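Local coordinates for protein GCN5-related N-acetyltransferase (Sphaerobacter thermophilus, PDB 3TT2) that probably transfers an acyl group, most likely the acetyl of acetyl-coenzyme A, to an acceptor that has not been identified, at residues Asp11-Arg16 / Val64-Gly69; Leu118-Ala123 / Ile321-Thr326; Ala157-Gln162 / Gly279-Glu284; Glu171-Arg176 / Ala226-Ser231. All coordinates share one frame; numbering follows the deposited sequence.

Contact 1 of 4, residues Asp11-Arg16 / Val64-Gly69; sequences DRFIAR and VVAPDG
Val65, Phe13 and Pro67 bury about half of the surface in this contact. Pro67 covers one face of the Phe13 ring, and Pro67 CD sits over the ring centre, 3.5 Å from the centroid and 11° off the normal. This is a CH-pi contact. Phe13 CG stands anti to its own carbonyl carbon (chi1 -70°), which lays the ring against Val64, Ala66 and Pro67. There Phe13 CE2 touches Ala66 CB at 3.7 Å, and Phe13 CD2 touches Val64 CG1 at 3.8 Å. Pro67 CG also meets Arg12 CB at 3.5 Å. Val65 supplies the backbone grip. Val65 O accepts from Ile14 N at 3.2 Å, in the carbonyl plane, and Val65 N donates to Ile14 O at 2.6 Å. These two bonds make an antiparallel hydrogen-bonded pair between strand 14-16, the first strand of the N-terminal GNAT unit, and strand 61-65. Ala15 and Val64 form the next, non-hydrogen-bonded pair. A type I turn from Ala66 to Gly69 follows the strand. An alanine in place of Phe13 would probably leave Pro67 CD and Ala66 CB without their aromatic partner and open a gap toward Ala72 on strand 71-80. On the Val65 face, Val65 CG2 meets Arg16 NH2 at 3.5 Å, coming obliquely to the guanidinium. Arg16 NH1 forms a salt bridge with Asp22.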
loop_
_atom_site.group_PDB
_atom_site.type_symbol
_atom_site.label_atom_id
_atom_site.label_comp_id
_atom_site.label_asym_id
_atom_site.label_seq_id
_atom_site.Cartn_x
_atom_site.Cartn_y
_atom_site.Cartn_z
ATOM N N ASP A 11 -9.547 -30.535 12.699
ATOM C CA ASP A 11 -10.255 -30.566 13.980
ATOM C C ASP A 11 -9.583 -29.728 15.062
ATOM O O ASP A 11 -10.220 -28.908 15.728
ATOM C CB ASP A 11 -10.327 -32.018 14.453
ATOM C CG ASP A 11 -9.011 -32.739 14.257
ATOM O OD1 ASP A 11 -8.090 -32.125 13.661
ATOM O OD2 ASP A 11 -8.886 -33.907 14.683
ATOM N N ARG A 12 -8.280 -29.915 15.205
ATOM C CA ARG A 12 -7.550 -29.335 16.316
ATOM C C ARG A 12 -7.395 -27.823 16.182
ATOM O O ARG A 12 -6.883 -27.160 17.085
ATOM C CB ARG A 12 -6.191 -30.019 16.448
ATOM C CG ARG A 12 -6.287 -31.521 16.702
ATOM C CD ARG A 12 -4.928 -32.197 16.577
ATOM N NE ARG A 12 -4.968 -33.616 16.928
ATOM C CZ ARG A 12 -5.164 -34.602 16.059
ATOM N NH1 ARG A 12 -5.346 -34.331 14.776
ATOM N NH2 ARG A 12 -5.180 -35.865 16.471
ATOM N N PHE A 13 -7.832 -27.281 15.050
ATOM C CA PHE A 13 -7.650 -25.860 14.753
ATOM C C PHE A 13 -8.890 -24.984 14.973
ATOM O O PHE A 13 -9.977 -25.261 14.458
ATOM C CB PHE A 13 -7.108 -25.679 13.335
ATOM C CG PHE A 13 -5.698 -26.145 13.176
ATOM C CD1 PHE A 13 -5.417 -27.485 12.972
ATOM C CD2 PHE A 13 -4.650 -25.243 13.249
ATOM C CE1 PHE A 13 -4.119 -27.917 12.834
ATOM C CE2 PHE A 13 -3.348 -25.665 13.110
ATOM C CZ PHE A 13 -3.081 -27.004 12.904
ATOM N N ILE A 14 -8.692 -23.911 15.734
ATOM C CA ILE A 14 -9.760 -22.989 16.093
ATOM C C ILE A 14 -9.548 -21.659 15.392
ATOM O O ILE A 14 -8.471 -21.064 15.467
ATOM C CB ILE A 14 -9.821 -22.767 17.630
ATOM C CG1 ILE A 14 -10.856 -23.702 18.281
ATOM C CG2 ILE A 14 -10.136 -21.305 17.978
ATOM C CD1 ILE A 14 -10.565 -25.197 18.152
ATOM N N ALA A 15 -10.578 -21.206 14.693
ATOM C CA ALA A 15 -10.542 -19.907 14.054
ATOM C C ALA A 15 -11.330 -18.941 14.920
ATOM O O ALA A 15 -12.417 -19.275 15.389
ATOM C CB ALA A 15 -11.131 -19.994 12.670
ATOM N N ARG A 16 -10.781 -17.755 15.148
ATOM C CA ARG A 16 -11.395 -16.808 16.067
ATOM C C ARG A 16 -10.944 -15.391 15.735
ATOM O O ARG A 16 -9.910 -15.207 15.091
ATOM C CB ARG A 16 -11.023 -17.177 17.513
ATOM C CG ARG A 16 -10.239 -16.115 18.257
ATOM C CD ARG A 16 -9.878 -16.539 19.659
ATOM N NE ARG A 16 -8.470 -16.901 19.766
ATOM C CZ ARG A 16 -7.496 -16.025 19.996
ATOM N NH1 ARG A 16 -7.785 -14.739 20.142
ATOM N NH2 ARG A 16 -6.233 -16.431 20.079
ATOM N N VAL A 64 -6.256 -18.201 12.926
ATOM C CA VAL A 64 -6.352 -19.647 13.091
ATOM C C VAL A 64 -5.374 -20.057 14.183
ATOM O O VAL A 64 -4.166 -19.912 14.034
ATOM C CB VAL A 64 -6.044 -20.423 11.779
ATOM C CG1 VAL A 64 -6.081 -21.919 12.018
ATOM C CG2 VAL A 64 -7.035 -20.067 10.701
ATOM N N VAL A 65 -5.900 -20.553 15.292
ATOM C CA VAL A 65 -5.033 -20.929 16.392
ATOM C C VAL A 65 -4.708 -22.404 16.291
ATOM O O VAL A 65 -5.593 -23.240 16.091
ATOM C CB VAL A 65 -5.638 -20.575 17.759
ATOM C CG1 VAL A 65 -4.820 -21.207 18.895
ATOM C CG2 VAL A 65 -5.687 -19.073 17.915
ATOM N N ALA A 66 -3.423 -22.715 16.386
ATOM C CA ALA A 66 -2.979 -24.094 16.323
ATOM C C ALA A 66 -3.184 -24.766 17.686
ATOM O O ALA A 66 -3.293 -24.082 18.710
ATOM C CB ALA A 66 -1.516 -24.153 15.883
ATOM N N PRO A 67 -3.261 -26.107 17.694
ATOM C CA PRO A 67 -3.393 -26.936 18.896
ATOM C C PRO A 67 -2.398 -26.575 20.005
ATOM O O PRO A 67 -2.738 -26.702 21.181
ATOM C CB PRO A 67 -3.079 -28.342 18.380
ATOM C CG PRO A 67 -3.224 -28.285 16.887
ATOM C CD PRO A 67 -3.553 -26.883 16.478
ATOM N N ASP A 68 -1.209 -26.104 19.640
ATOM C CA ASP A 68 -0.197 -25.732 20.631
ATOM C C ASP A 68 -0.386 -24.302 21.148
ATOM O O ASP A 68 0.410 -23.808 21.945
ATOM C CB ASP A 68 1.229 -25.961 20.100
ATOM C CG ASP A 68 1.441 -25.390 18.710
ATOM O OD1 ASP A 68 1.109 -24.209 18.484
ATOM O OD2 ASP A 68 1.950 -26.127 17.842
ATOM N N GLY A 69 -1.440 -23.643 20.676
ATOM C CA GLY A 69 -1.804 -22.326 21.167
ATOM C C GLY A 69 -1.103 -21.193 20.450
ATOM O O GLY A 69 -1.092 -20.048 20.912
#

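Contact 2 of 4, residues Leu118-Ala123 / Ile321-Thr326; sequences LAPAEA and IDLSTT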
loop_
_atom_site.group_PDB
_atom_site.type_symbol
_atom_site.label_atom_id
_atom_site.label_comp_id
_atom_site.label_asym_id
_atom_site.label_seq_id
_atom_site.Cartn_x
_atom_site.Cartn_y
_atom_site.Cartn_z
ATOM N N LEU A 118 -24.654 -4.357 0.082
ATOM C CA LEU A 118 -24.381 -2.952 0.368
ATOM C C LEU A 118 -23.656 -2.259 -0.783
ATOM O O LEU A 118 -23.398 -1.060 -0.737
ATOM C CB LEU A 118 -23.557 -2.847 1.646
ATOM C CG LEU A 118 -24.226 -3.505 2.857
ATOM C CD1 LEU A 118 -23.206 -3.879 3.926
ATOM C CD2 LEU A 118 -25.307 -2.596 3.421
ATOM N N ALA A 119 -23.303 -3.039 -1.796
ATOM C CA ALA A 119 -22.788 -2.514 -3.047
ATOM C C ALA A 119 -23.946 -2.256 -3.993
ATOM O O ALA A 119 -24.968 -2.957 -3.926
ATOM C CB ALA A 119 -21.837 -3.521 -3.661
ATOM N N PRO A 120 -23.799 -1.264 -4.890
ATOM C CA PRO A 120 -24.840 -1.015 -5.890
ATOM C C PRO A 120 -25.063 -2.326 -6.600
ATOM O O PRO A 120 -24.100 -3.080 -6.758
ATOM C CB PRO A 120 -24.177 -0.030 -6.845
ATOM C CG PRO A 120 -23.099 0.598 -6.072
ATOM C CD PRO A 120 -22.604 -0.440 -5.124
ATOM N N ALA A 121 -26.294 -2.625 -6.992
ATOM C CA ALA A 121 -26.578 -3.975 -7.461
ATOM C C ALA A 121 -25.945 -4.268 -8.820
ATOM O O ALA A 121 -25.649 -5.423 -9.139
ATOM C CB ALA A 121 -28.069 -4.258 -7.460
ATOM N N GLU A 122 -25.721 -3.225 -9.614
ATOM C CA GLU A 122 -25.126 -3.399 -10.938
ATOM C C GLU A 122 -23.595 -3.522 -10.890
ATOM O O GLU A 122 -22.975 -4.033 -11.819
ATOM C CB GLU A 122 -25.546 -2.258 -11.875
ATOM C CG GLU A 122 -24.877 -0.917 -11.571
ATOM C CD GLU A 122 -25.462 -0.218 -10.351
ATOM O OE1 GLU A 122 -26.441 -0.743 -9.768
ATOM O OE2 GLU A 122 -24.945 0.863 -9.981
ATOM N N ALA A 123 -23.002 -3.050 -9.796
ATOM C CA ALA A 123 -21.549 -3.077 -9.588
ATOM C C ALA A 123 -20.956 -4.476 -9.561
ATOM O O ALA A 123 -21.462 -5.356 -8.861
ATOM C CB ALA A 123 -21.195 -2.354 -8.288
ATOM N N ILE A 321 -20.639 -3.716 -13.747
ATOM C CA ILE A 321 -19.828 -2.610 -14.237
ATOM C C ILE A 321 -18.772 -2.275 -13.202
ATOM O O ILE A 321 -18.967 -2.551 -12.021
ATOM C CB ILE A 321 -20.704 -1.376 -14.555
ATOM C CG1 ILE A 321 -21.067 -0.619 -13.277
ATOM C CG2 ILE A 321 -21.977 -1.798 -15.345
ATOM C CD1 ILE A 321 -21.856 0.634 -13.515
ATOM N N ASP A 322 -17.656 -1.680 -13.609
ATOM C CA ASP A 322 -16.567 -1.538 -12.658
ATOM C C ASP A 322 -16.727 -0.217 -11.955
ATOM O O ASP A 322 -16.540 0.855 -12.523
ATOM C CB ASP A 322 -15.205 -1.631 -13.357
ATOM C CG ASP A 322 -14.051 -1.188 -12.467
ATOM O OD1 ASP A 322 -14.207 -1.183 -11.227
ATOM O OD2 ASP A 322 -12.974 -0.845 -13.002
ATOM N N LEU A 323 -17.087 -0.321 -10.686
ATOM C CA LEU A 323 -17.280 0.856 -9.868
ATOM C C LEU A 323 -16.120 1.218 -8.943
ATOM O O LEU A 323 -16.171 2.232 -8.256
ATOM C CB LEU A 323 -18.590 0.750 -9.100
ATOM C CG LEU A 323 -19.806 0.830 -10.029
ATOM C CD1 LEU A 323 -21.115 1.055 -9.268
ATOM C CD2 LEU A 323 -19.580 1.919 -11.068
ATOM N N SER A 324 -15.069 0.408 -8.924
ATOM C CA SER A 324 -13.982 0.624 -7.977
ATOM C C SER A 324 -13.289 1.948 -8.201
ATOM O O SER A 324 -12.755 2.542 -7.266
ATOM C CB SER A 324 -12.969 -0.516 -8.055
ATOM O OG SER A 324 -12.264 -0.517 -9.284
ATOM N N THR A 325 -13.271 2.375 -9.457
ATOM C CA THR A 325 -12.615 3.609 -9.862
ATOM C C THR A 325 -13.540 4.853 -10.011
ATOM O O THR A 325 -13.066 5.954 -10.300
ATOM C CB THR A 325 -11.837 3.365 -11.175
ATOM O OG1 THR A 325 -12.754 2.976 -12.214
ATOM C CG2 THR A 325 -10.789 2.263 -10.982
ATOM N N THR A 326 -14.848 4.691 -9.805
ATOM C CA THR A 326 -15.792 5.798 -10.039
ATOM C C THR A 326 -16.503 6.305 -8.781
ATOM O O THR A 326 -16.798 7.500 -8.659
ATOM C CB THR A 326 -16.855 5.467 -11.142
ATOM O OG1 THR A 326 -17.868 4.598 -10.616
ATOM C CG2 THR A 326 -16.200 4.828 -12.365
#
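Ala123 and Ile321 make a single backbone bridge that fastens the C-terminal tail to the loop ahead of strand 125-132. Ala123 CA and Ile321 CA are 5.0 Å apart. Next to the bridge, Ile321 N donates to Glu122 O at 3.0 Å. The N-H...O angle is 146°, and the donor is tilted from the carbonyl plane. Ala123 CA adds a CA-H...O contact to Ile321 O at 3.6 Å. The main apolar touch belongs to Leu323. Its CG stands anti to the carbonyl carbon (chi1 -68°), and the side chain reaches across to the loop with its CD1 branch. Leu323 CD1 meets Ala123 CB at 3.5 Å and Pro120 CG at 3.8 Å. Glu122 OE2 also passes near this methyl, its side chain crossing that of Leu323 at about a right angle. Glu122 CG lies against Ile321 CD1 at 3.9 Å, an oblique crossing.

The tail has followed strand 305-316 and here runs beside the N-terminal GNAT unit. It is shaped by its own turns. Asp322 OD1 accepts from Ser324 N at 2.9 Å, an Asx turn, and also from Ser324 OG at 2.8 Å through its syn lone pair. A type I turn from Leu323 to Thr326 follows. Arg318 NH2 also bonds to both Pro120 O and Ala123 O. Ile321 is further paired through its backbone with Gln124. Ala123 also packs on Val83.

Contact 3 of 4, residues Ala157-Gln162 / Gly279-Glu284; sequences AITLDQ and GVREVE
Arg281 reaches along Asp161 and Thr159 with the outer half of its side chain. CB and CG leave the main chain with CG anti to the backbone N (chi1 180°), and a bend at chi2 turns the rest toward the opposite segment. Arg281 CG lies 4.1 Å from Thr159 CG2. Arg281 CD passes Asp161 OD1 at 3.3 Å. Arg281 NE then donates to Asp161 OD1 at 2.7 Å, and Arg281 NH2 to Asp161 OD2 at 3.3 Å. Both oxygens use their syn lone pairs. The carboxylate and guanidinium planes are 11° apart, so this is a side-on, two-point salt bridge. Thr159 CG2 lies over one guanidinium face. Arg281 NH1 has a long charge-only contact with Glu282 OE2.

Alongside, in the backbone, Ile158 and Val283 form an antiparallel hydrogen-bonded pair, flanked by Ala157 with Glu284 and Thr159 with Glu282. Leu160 N donates to Arg281 O at 2.6 Å. Ile158 CG2 sits 3.8 Å from Val283 CB, on the face turned to Phe272 and Tyr275 of helix 263-278. Strand 148-159 of the first GNAT unit thus pairs with strand 282-290 of the second and, on its other flank, with 305-316, consistent with an exchange of strands between the units. The paired charges of Asp161 and Arg281 would probably balance each other in part, and the two-point grip fixes the rotation of the guanidinium at this exposed end.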
loop_
_atom_site.group_PDB
_atom_site.type_symbol
_atom_site.label_atom_id
_atom_site.label_comp_id
_atom_site.label_asym_id
_atom_site.label_seq_id
_atom_site.Cartn_x
_atom_site.Cartn_y
_atom_site.Cartn_z
ATOM N N ALA A 157 12.864 1.382 -2.301
ATOM C CA ALA A 157 13.400 1.799 -1.014
ATOM C C ALA A 157 14.664 2.611 -1.232
ATOM O O ALA A 157 15.310 2.504 -2.280
ATOM C CB ALA A 157 13.678 0.611 -0.193
ATOM N N ILE A 158 14.982 3.473 -0.274
ATOM C CA ILE A 158 16.265 4.179 -0.316
ATOM C C ILE A 158 16.794 4.469 1.089
ATOM O O ILE A 158 16.044 4.894 1.963
ATOM C CB ILE A 158 16.194 5.492 -1.144
ATOM C CG1 ILE A 158 17.602 6.045 -1.360
ATOM C CG2 ILE A 158 15.269 6.511 -0.486
ATOM C CD1 ILE A 158 17.672 7.374 -2.076
ATOM N N THR A 159 18.095 4.287 1.285
ATOM C CA THR A 159 18.725 4.435 2.589
ATOM C C THR A 159 19.575 5.673 2.512
ATOM O O THR A 159 20.466 5.733 1.664
ATOM C CB THR A 159 19.658 3.277 2.828
ATOM O OG1 THR A 159 18.896 2.111 3.126
ATOM C CG2 THR A 159 20.568 3.543 3.985
ATOM N N LEU A 160 19.318 6.687 3.338
ATOM C CA LEU A 160 20.099 7.875 3.129
ATOM C C LEU A 160 21.140 7.992 4.197
ATOM O O LEU A 160 20.911 8.674 5.202
ATOM C CB LEU A 160 19.136 9.036 3.342
ATOM C CG LEU A 160 17.900 9.120 2.428
ATOM C CD1 LEU A 160 16.801 9.996 3.008
ATOM C CD2 LEU A 160 18.225 9.617 1.010
ATOM N N ASP A 161 22.350 7.509 3.907
ATOM C CA ASP A 161 23.452 7.633 4.851
ATOM C C ASP A 161 24.348 8.754 4.396
ATOM O O ASP A 161 25.271 9.123 5.094
ATOM C CB ASP A 161 24.265 6.336 4.933
ATOM C CG ASP A 161 23.537 5.220 5.652
ATOM O OD1 ASP A 161 22.674 5.550 6.497
ATOM O OD2 ASP A 161 23.850 4.024 5.373
ATOM N N GLN A 162 24.061 9.281 3.212
ATOM C CA GLN A 162 24.917 10.245 2.552
ATOM C C GLN A 162 23.996 11.215 1.868
ATOM O O GLN A 162 22.970 10.800 1.343
ATOM C CB GLN A 162 25.727 9.557 1.468
ATOM C CG GLN A 162 26.447 8.340 1.938
ATOM C CD GLN A 162 27.898 8.386 1.584
ATOM O OE1 GLN A 162 28.488 9.463 1.516
ATOM N NE2 GLN A 162 28.493 7.217 1.345
ATOM N N GLY A 279 17.286 13.559 9.330
ATOM C CA GLY A 279 17.837 12.372 9.958
ATOM C C GLY A 279 17.059 11.077 9.750
ATOM O O GLY A 279 17.297 10.077 10.451
ATOM N N VAL A 280 16.122 11.070 8.800
ATOM C CA VAL A 280 15.392 9.829 8.516
ATOM C C VAL A 280 16.223 8.934 7.609
ATOM O O VAL A 280 16.624 9.342 6.522
ATOM C CB VAL A 280 14.022 10.078 7.892
ATOM C CG1 VAL A 280 13.442 8.790 7.396
ATOM C CG2 VAL A 280 13.094 10.708 8.907
ATOM N N ARG A 281 16.502 7.719 8.063
ATOM C CA ARG A 281 17.433 6.874 7.343
ATOM C C ARG A 281 16.799 6.212 6.132
ATOM O O ARG A 281 17.407 6.151 5.069
ATOM C CB ARG A 281 18.050 5.830 8.270
ATOM C CG ARG A 281 19.015 4.920 7.569
ATOM C CD ARG A 281 20.160 4.554 8.462
ATOM N NE ARG A 281 21.168 3.764 7.754
ATOM C CZ ARG A 281 21.162 2.438 7.701
ATOM N NH1 ARG A 281 20.194 1.762 8.310
ATOM N NH2 ARG A 281 22.126 1.790 7.053
ATOM N N GLU A 282 15.574 5.730 6.291
ATOM C CA GLU A 282 14.957 4.956 5.237
ATOM C C GLU A 282 13.655 5.558 4.760
ATOM O O GLU A 282 12.784 5.909 5.558
ATOM C CB GLU A 282 14.738 3.513 5.678
ATOM C CG GLU A 282 16.030 2.772 5.924
ATOM C CD GLU A 282 15.838 1.423 6.606
ATOM O OE1 GLU A 282 14.673 1.007 6.820
ATOM O OE2 GLU A 282 16.869 0.776 6.926
ATOM N N VAL A 283 13.554 5.676 3.438
ATOM C CA VAL A 283 12.330 6.065 2.746
ATOM C C VAL A 283 11.906 4.980 1.747
ATOM O O VAL A 283 12.730 4.339 1.083
ATOM C CB VAL A 283 12.498 7.394 2.012
ATOM C CG1 VAL A 283 11.167 7.828 1.417
ATOM C CG2 VAL A 283 13.045 8.455 2.971
ATOM N N GLU A 284 10.607 4.760 1.679
ATOM C CA GLU A 284 10.053 3.778 0.786
ATOM C C GLU A 284 8.871 4.396 0.090
ATOM O O GLU A 284 8.293 5.369 0.568
ATOM C CB GLU A 284 9.583 2.548 1.561
ATOM C CG GLU A 284 10.706 1.731 2.161
ATOM C CD GLU A 284 10.208 0.615 3.051
ATOM O OE1 GLU A 284 9.057 0.699 3.534
ATOM O OE2 GLU A 284 10.976 -0.341 3.275
HETATM O O HOH W 1 19.179 10.366 7.207
#

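Contact 4 of 4, residues Glu171-Arg176 / Ala226-Ser231; sequences EGITAR and AVETDS
Ile173 lays its CD1 against Glu228, 3.8 Å from Glu228 CB, and its CG2 against Ala226 CB at the same distance. CG1 is anti to the carbonyl carbon (chi1 -49°), which carries CD1 to Glu228, while CG2 turns to Ala226. The same side is lined by Val235 of strand 233-243, which Ile173, Ala226 and Glu228 all touch. Ala226 also meets Ile263 and Leu267 of helix 263-278. With Ile173 cut back to alanine, Glu228 CB and Ala226 CB are likely to lose their neighbour, and a gap would probably open toward Val235.

Between the chains, Thr174 and Val227 form the antiparallel hydrogen-bonded pair. Thr174 N donates to Val227 O at 3.1 Å, and Val227 N to Thr174 O at 3.0 Å. Strand 173-177 probably opens the second GNAT unit; it is an outermost strand in the chain, as is 14-16. Ahead of it, Gly172 has a positive phi (93°), at which a side chain would clash with the preceding carbonyl. Gly172 O accepts from Thr229 N at 3.0 Å, where the partner chain leaves its strand. Val227 CG2 packs on Arg176 CB at 3.7 Å. The Arg176 chain is extended, and its NE forms a salt bridge with Asp183. Glu228 OE1 is held within its own segment by Ser231 OG at 2.6 Å, using the anti lone pair.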
loop_
_atom_site.group_PDB
_atom_site.type_symbol
_atom_site.label_atom_id
_atom_site.label_comp_id
_atom_site.label_asym_id
_atom_site.label_seq_id
_atom_site.Cartn_x
_atom_site.Cartn_y
_atom_site.Cartn_z
ATOM N N GLU A 171 13.732 24.662 -16.122
ATOM C CA GLU A 171 13.575 26.121 -16.152
ATOM C C GLU A 171 12.130 26.543 -15.869
ATOM O O GLU A 171 11.201 26.105 -16.559
ATOM C CB GLU A 171 14.009 26.689 -17.509
ATOM C CG GLU A 171 15.492 26.467 -17.828
ATOM C CD GLU A 171 15.920 26.993 -19.220
ATOM O OE1 GLU A 171 15.049 27.188 -20.114
ATOM O OE2 GLU A 171 17.145 27.205 -19.416
ATOM N N GLY A 172 11.947 27.405 -14.868
ATOM C CA GLY A 172 10.642 27.983 -14.595
ATOM C C GLY A 172 9.783 27.256 -13.581
ATOM O O GLY A 172 8.629 27.618 -13.369
ATOM N N ILE A 173 10.345 26.221 -12.966
ATOM C CA ILE A 173 9.655 25.451 -11.958
ATOM C C ILE A 173 10.590 25.390 -10.776
ATOM O O ILE A 173 11.808 25.297 -10.962
ATOM C CB ILE A 173 9.407 24.006 -12.392
ATOM C CG1 ILE A 173 8.799 23.940 -13.791
ATOM C CG2 ILE A 173 8.536 23.301 -11.367
ATOM C CD1 ILE A 173 7.403 24.462 -13.869
ATOM N N THR A 174 10.028 25.487 -9.571
ATOM C CA THR A 174 10.805 25.409 -8.341
ATOM C C THR A 174 9.979 24.718 -7.269
ATOM O O THR A 174 8.778 24.544 -7.419
ATOM C CB THR A 174 11.293 26.801 -7.793
ATOM O OG1 THR A 174 10.195 27.535 -7.247
ATOM C CG2 THR A 174 11.982 27.641 -8.860
ATOM N N ALA A 175 10.646 24.319 -6.192
ATOM C CA ALA A 175 9.996 23.667 -5.067
ATOM C C ALA A 175 9.245 24.649 -4.192
ATOM O O ALA A 175 9.729 25.748 -3.926
ATOM C CB ALA A 175 11.034 22.950 -4.233
ATOM N N ARG A 176 8.073 24.233 -3.728
ATOM C CA ARG A 176 7.324 24.990 -2.739
ATOM C C ARG A 176 6.864 24.036 -1.688
ATOM O O ARG A 176 6.196 23.063 -1.984
ATOM C CB ARG A 176 6.102 25.664 -3.355
ATOM C CG ARG A 176 5.201 26.375 -2.346
ATOM C CD ARG A 176 3.961 26.908 -3.021
ATOM N NE ARG A 176 2.992 27.505 -2.104
ATOM C CZ ARG A 176 2.855 28.821 -1.899
ATOM N NH1 ARG A 176 3.652 29.694 -2.513
ATOM N NH2 ARG A 176 1.919 29.271 -1.068
ATOM N N ALA A 226 5.745 21.082 -6.900
ATOM C CA ALA A 226 6.422 21.750 -7.992
ATOM C C ALA A 226 5.500 22.862 -8.483
ATOM O O ALA A 226 4.324 22.641 -8.791
ATOM C CB ALA A 226 6.769 20.792 -9.090
ATOM N N VAL A 227 6.035 24.074 -8.509
ATOM C CA VAL A 227 5.237 25.245 -8.806
ATOM C C VAL A 227 5.863 26.056 -9.921
ATOM O O VAL A 227 7.038 26.424 -9.851
ATOM C CB VAL A 227 5.056 26.106 -7.555
ATOM C CG1 VAL A 227 4.408 27.416 -7.892
ATOM C CG2 VAL A 227 4.212 25.360 -6.554
ATOM N N GLU A 228 5.062 26.325 -10.953
ATOM C CA GLU A 228 5.499 27.134 -12.080
ATOM C C GLU A 228 5.514 28.596 -11.662
ATOM O O GLU A 228 4.496 29.140 -11.238
ATOM C CB GLU A 228 4.574 26.927 -13.273
ATOM C CG GLU A 228 4.877 27.859 -14.441
ATOM C CD GLU A 228 4.150 27.472 -15.731
ATOM O OE1 GLU A 228 2.929 27.762 -15.839
ATOM O OE2 GLU A 228 4.809 26.881 -16.632
ATOM N N THR A 229 6.680 29.219 -11.791
ATOM C CA THR A 229 6.931 30.556 -11.270
ATOM C C THR A 229 6.017 31.636 -11.858
ATOM O O THR A 229 5.488 32.483 -11.132
ATOM C CB THR A 229 8.392 30.953 -11.510
ATOM O OG1 THR A 229 9.256 30.025 -10.833
ATOM C CG2 THR A 229 8.647 32.361 -11.001
ATOM N N ASP A 230 5.826 31.610 -13.173
ATOM C CA ASP A 230 4.994 32.615 -13.825
ATOM C C ASP A 230 3.527 32.568 -13.378
ATOM O O ASP A 230 2.926 33.595 -13.056
ATOM C CB ASP A 230 5.092 32.481 -15.343
ATOM C CG ASP A 230 6.434 32.943 -15.884
ATOM O OD1 ASP A 230 7.447 32.722 -15.185
ATOM O OD2 ASP A 230 6.482 33.523 -17.000
ATOM N N SER A 231 2.947 31.375 -13.394
ATOM C CA SER A 231 1.551 31.177 -13.013
ATOM C C SER A 231 1.321 31.101 -11.510
ATOM O O SER A 231 0.260 31.464 -11.009
ATOM C CB SER A 231 1.012 29.917 -13.678
ATOM O OG SER A 231 1.979 28.878 -13.634
#

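How the contacts relate
From the N terminus, contact 1 closes first, joining strand 14-16 to strand 61-65 across a stretch that is about half helix. It is finished before the others open. Contact 2 opens next, ahead of strand 125-132, and closes last, at the C-terminal tail, around the longest loop. Contact 3 is nested inside it and joins the two GNAT units through strands 148-159 and 282-290. Contact 4 is nested inside contact 3 and joins what is probably the first strand of the second unit to strand 223-228. None of the loops cross. Contacts 1 and 4 lie on opposite sides of the chain's centre, their own centres about 59 Å apart. No two contacts touch.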